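Local coordinates for L-lysine 6-oxidase (Marinomonas mediterranea, PDB 3WEU), which oxidises the side-chain amine of L-lysine with a cysteine tryptophylquinone cofactor, releasing ammonium and the hydrogen peroxide that makes it antibacterial, at residues 215-227 with 497-509. Residues are numbered along the deposited sequence; the frame is centred on the assembly and turned at random.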
# COMPACT_ATOMS: atom_id res chain seq x y z
N ASP A 215 7.76 2.28 -12.01
CA ASP A 215 8.96 1.89 -12.75
C ASP A 215 8.80 0.51 -13.33
O ASP A 215 8.05 -0.32 -12.81
CB ASP A 215 10.19 1.88 -11.83
CG ASP A 215 10.70 3.26 -11.52
OD1 ASP A 215 10.43 4.25 -12.25
OD2 ASP A 215 11.39 3.38 -10.51
N ASP A 216 9.47 0.29 -14.45
CA ASP A 216 9.65 -1.03 -15.05
C ASP A 216 8.27 -1.56 -15.49
O ASP A 216 7.90 -2.75 -15.30
CB ASP A 216 10.41 -1.97 -14.06
CG ASP A 216 10.99 -3.22 -14.72
OD1 ASP A 216 11.20 -3.27 -15.95
OD2 ASP A 216 11.33 -4.16 -13.97
N TRP A 217 7.52 -0.64 -16.10
CA TRP A 217 6.23 -0.92 -16.73
C TRP A 217 6.31 -0.69 -18.22
O TRP A 217 7.08 0.18 -18.76
CB TRP A 217 5.11 0.02 -16.15
CG TRP A 217 4.43 -0.65 -15.04
CD1 TRP A 217 4.91 -0.79 -13.78
CD2 TRP A 217 3.20 -1.38 -15.07
NE1 TRP A 217 4.06 -1.55 -13.03
CE2 TRP A 217 3.01 -1.93 -13.80
CE3 TRP A 217 2.25 -1.64 -16.05
CZ2 TRP A 217 1.89 -2.69 -13.48
CZ3 TRP A 217 1.17 -2.39 -15.72
CH2 TRP A 217 0.99 -2.89 -14.47
N TYR A 218 5.41 -1.39 -18.91
CA TYR A 218 5.42 -1.42 -20.38
C TYR A 218 4.02 -1.54 -20.93
O TYR A 218 3.18 -2.15 -20.30
CB TYR A 218 6.25 -2.66 -20.89
CG TYR A 218 7.63 -2.64 -20.33
CD1 TYR A 218 8.66 -1.97 -20.97
CD2 TYR A 218 7.87 -3.20 -19.08
CE1 TYR A 218 9.91 -1.88 -20.38
CE2 TYR A 218 9.09 -3.08 -18.48
CZ TYR A 218 10.09 -2.42 -19.13
OH TYR A 218 11.28 -2.37 -18.44
N ASP A 219 3.82 -1.02 -22.13
CA ASP A 219 2.64 -1.32 -22.91
C ASP A 219 3.05 -1.65 -24.33
O ASP A 219 4.24 -1.63 -24.62
CB ASP A 219 1.60 -0.19 -22.77
CG ASP A 219 1.94 1.10 -23.53
OD1 ASP A 219 2.71 1.11 -24.48
OD2 ASP A 219 1.35 2.14 -23.18
N ASP A 220 2.06 -1.92 -25.21
CA ASP A 220 2.32 -2.39 -26.53
C ASP A 220 1.83 -1.42 -27.58
O ASP A 220 1.71 -1.75 -28.73
CB ASP A 220 1.83 -3.83 -26.78
CG ASP A 220 0.33 -3.99 -26.75
OD1 ASP A 220 -0.42 -3.00 -26.55
OD2 ASP A 220 -0.06 -5.18 -26.81
N ILE A 221 1.65 -0.18 -27.15
CA ILE A 221 1.59 0.95 -28.08
C ILE A 221 2.90 0.99 -28.82
O ILE A 221 3.90 0.56 -28.28
CB ILE A 221 1.36 2.28 -27.30
CG1 ILE A 221 -0.04 2.33 -26.67
CG2 ILE A 221 1.64 3.52 -28.15
CD1 ILE A 221 -1.15 2.57 -27.72
N SER A 222 2.89 1.50 -30.06
CA SER A 222 4.11 1.72 -30.81
C SER A 222 3.85 2.70 -31.92
O SER A 222 2.69 3.06 -32.24
CB SER A 222 4.61 0.41 -31.45
OG SER A 222 3.75 -0.01 -32.48
N ASP A 223 4.93 3.15 -32.53
CA ASP A 223 4.85 3.88 -33.79
C ASP A 223 6.17 3.71 -34.56
O ASP A 223 7.16 3.26 -33.96
CB ASP A 223 4.62 5.40 -33.52
CG ASP A 223 5.84 6.09 -32.96
OD1 ASP A 223 6.02 6.03 -31.74
OD2 ASP A 223 6.59 6.76 -33.76
N GLY A 224 6.15 4.03 -35.85
CA GLY A 224 7.35 3.93 -36.66
C GLY A 224 7.19 4.04 -38.14
O GLY A 224 6.16 4.45 -38.65
N SER A 225 8.27 3.70 -38.85
CA SER A 225 8.38 4.01 -40.22
C SER A 225 7.76 2.98 -41.10
O SER A 225 7.75 1.76 -40.77
CB SER A 225 9.88 4.09 -40.61
OG SER A 225 10.54 2.87 -40.27
N VAL A 226 7.30 3.46 -42.25
CA VAL A 226 6.74 2.62 -43.29
C VAL A 226 7.60 2.89 -44.50
O VAL A 226 7.71 4.02 -44.91
CB VAL A 226 5.26 2.90 -43.62
CG1 VAL A 226 4.75 2.07 -44.80
CG2 VAL A 226 4.43 2.59 -42.39
N THR A 227 8.12 1.81 -45.11
CA THR A 227 8.85 1.93 -46.39
C THR A 227 8.24 1.02 -47.42
O THR A 227 7.94 -0.11 -47.13
CB THR A 227 10.37 1.57 -46.20
OG1 THR A 227 10.89 2.39 -45.18
CG2 THR A 227 11.18 1.87 -47.51
N GLU A 497 12.81 8.64 -35.24
CA GLU A 497 13.08 7.24 -35.21
C GLU A 497 11.78 6.57 -34.84
O GLU A 497 10.95 7.22 -34.22
CB GLU A 497 14.02 6.93 -34.07
CG GLU A 497 15.42 7.40 -34.38
CD GLU A 497 16.48 6.93 -33.38
OE1 GLU A 497 16.16 6.35 -32.33
OE2 GLU A 497 17.66 7.18 -33.70
N PRO A 498 11.69 5.27 -35.06
CA PRO A 498 10.63 4.44 -34.52
C PRO A 498 10.49 4.61 -32.98
O PRO A 498 11.46 4.63 -32.22
CB PRO A 498 11.05 3.03 -34.88
CG PRO A 498 11.85 3.18 -36.10
CD PRO A 498 12.47 4.56 -36.08
N GLY A 499 9.24 4.78 -32.55
CA GLY A 499 8.95 5.04 -31.17
C GLY A 499 8.87 6.52 -30.83
O GLY A 499 8.32 6.86 -29.76
N ASP A 500 9.25 7.40 -31.73
CA ASP A 500 9.32 8.80 -31.37
C ASP A 500 7.97 9.49 -31.19
O ASP A 500 7.83 10.39 -30.34
CB ASP A 500 10.24 9.57 -32.31
CG ASP A 500 11.73 9.38 -31.98
OD1 ASP A 500 12.05 8.73 -30.97
OD2 ASP A 500 12.50 9.88 -32.81
N LEU A 501 6.98 9.12 -32.00
CA LEU A 501 5.69 9.80 -31.94
C LEU A 501 4.85 9.43 -30.72
O LEU A 501 3.99 10.22 -30.32
CB LEU A 501 4.89 9.64 -33.23
CG LEU A 501 5.21 10.67 -34.30
CD1 LEU A 501 6.63 10.76 -34.63
CD2 LEU A 501 4.40 10.42 -35.56
N THR A 502 5.12 8.28 -30.08
CA THR A 502 4.31 7.87 -28.92
C THR A 502 5.07 7.85 -27.60
O THR A 502 4.52 7.59 -26.55
CB THR A 502 3.64 6.49 -29.15
OG1 THR A 502 4.63 5.47 -29.39
CG2 THR A 502 2.61 6.60 -30.36
N LYS A 503 6.36 8.12 -27.62
CA LYS A 503 7.13 7.83 -26.41
C LYS A 503 6.80 8.72 -25.24
O LYS A 503 7.01 8.31 -24.08
CB LYS A 503 8.62 7.92 -26.70
CG LYS A 503 9.10 9.29 -27.07
CD LYS A 503 10.48 9.24 -27.69
CE LYS A 503 10.90 10.62 -28.22
NZ LYS A 503 12.36 10.64 -28.64
N ARG A 504 6.32 9.91 -25.51
CA ARG A 504 6.02 10.86 -24.44
C ARG A 504 4.77 10.53 -23.64
O ARG A 504 4.57 11.03 -22.52
CB ARG A 504 5.87 12.27 -25.03
CG ARG A 504 7.22 12.82 -25.45
CD ARG A 504 6.99 14.11 -26.20
NE ARG A 504 8.25 14.79 -26.56
CZ ARG A 504 9.01 14.43 -27.58
NH1 ARG A 504 8.67 13.36 -28.33
NH2 ARG A 504 10.13 15.10 -27.82
N MET A 505 3.91 9.68 -24.20
CA MET A 505 2.62 9.39 -23.62
C MET A 505 2.80 8.55 -22.36
O MET A 505 3.89 8.03 -22.09
CB MET A 505 1.71 8.64 -24.60
CG MET A 505 1.63 9.20 -26.01
SD MET A 505 1.38 10.98 -26.08
CE MET A 505 -0.36 11.01 -25.73
N ALA A 506 1.72 8.39 -21.60
CA ALA A 506 1.84 7.62 -20.37
C ALA A 506 2.25 6.19 -20.65
O ALA A 506 1.91 5.58 -21.68
CB ALA A 506 0.55 7.65 -19.56
N CYS A 507 3.00 5.68 -19.70
CA CYS A 507 3.51 4.30 -19.72
C CYS A 507 3.09 3.59 -18.46
O CYS A 507 3.71 3.80 -17.37
CB CYS A 507 5.02 4.36 -19.84
SG CYS A 507 5.69 2.70 -20.12
N PRO A 508 2.01 2.77 -18.53
CA PRO A 508 1.20 2.40 -19.68
C PRO A 508 0.09 3.42 -20.00
O PRO A 508 -0.30 4.21 -19.14
CB PRO A 508 0.57 1.10 -19.25
CG PRO A 508 0.33 1.31 -17.82
CD PRO A 508 1.50 2.14 -17.32
N TRP A 509 -0.42 3.35 -21.23
CA TRP A 509 -1.43 4.31 -21.76
C TRP A 509 -2.69 4.34 -20.96
O TRP A 509 -3.35 5.38 -20.87
CB TRP A 509 -1.79 3.99 -23.19
CG TRP A 509 -2.49 2.68 -23.38
CD1 TRP A 509 -1.92 1.50 -23.68
CD2 TRP A 509 -3.90 2.46 -23.32
NE1 TRP A 509 -2.88 0.53 -23.78
CE2 TRP A 509 -4.11 1.09 -23.53
CE3 TRP A 509 -4.99 3.29 -23.08
CZ2 TRP A 509 -5.36 0.54 -23.62
CZ3 TRP A 509 -6.24 2.72 -23.09
CH2 TRP A 509 -6.42 1.37 -23.37
O HOH W 1 -1.26 -1.60 -24.49
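Asp-223 reaches from its strand into the loop 497-509, and its carboxylate takes three hydrogen bonds there. OD1 accepts two of them. Thr-502 OG1 lies 2.8 Å from Asp-223 OD1, on the anti lone pair. Thr-502 N comes to the same oxygen from above the carboxylate plane. Leu-501 N reaches Asp-223 OD2 at 3.0 Å, also from above the plane, in a straighter bond (155°) than that of Thr-502 N. With chi1 at 72°, CG sits between the backbone N and the carbonyl carbon, and the acid is turned into the loop. These bonds fix its rotation and would probably favour the charged form. The backbone joins in, as Gly-499 N donates to Asp-223 O at 2.9 Å. Gly-499 belongs to a type II turn, Glu-497 to Asp-500, which brings Pro-498 against Gly-224. Their CA atoms are 3.9 Å apart.

The contact joins the N-terminal and C-terminal family regions. Strand 223-232 belongs to the large mixed sheet, between strands 80-91 and 237-247. The loop 497-509 leads into helix 510-515.

Nearer that helix, Asp-219 OD2 accepts from Trp-509 N at 2.9 Å, through its anti lone pair. It also forms a salt bridge with Lys-93. Asp-219 OD1 bonds to Ile-221 N and closes an Asx turn. Ile-221 CG1 touches Trp-509 CD1 at 3.6 Å, the two side chains crossing at about a right angle, while its CG2 packs on Thr-502 CB. Water 1 bridges Trp-509 NE1 and Asp-220 OD1. Pro-508, after a cis peptide bond, meets the buried Trp-217 ring obliquely, CG 3.9 Å from CE3. Helix 619-625 touches both side chains.

The more open side is at Ala-506 and Cys-507, both partly exposed. Cys-507 SG, anti to the backbone N (chi1 -172°), still sits 3.2 Å from Trp-217 O. A sulfate ion is bound nearby.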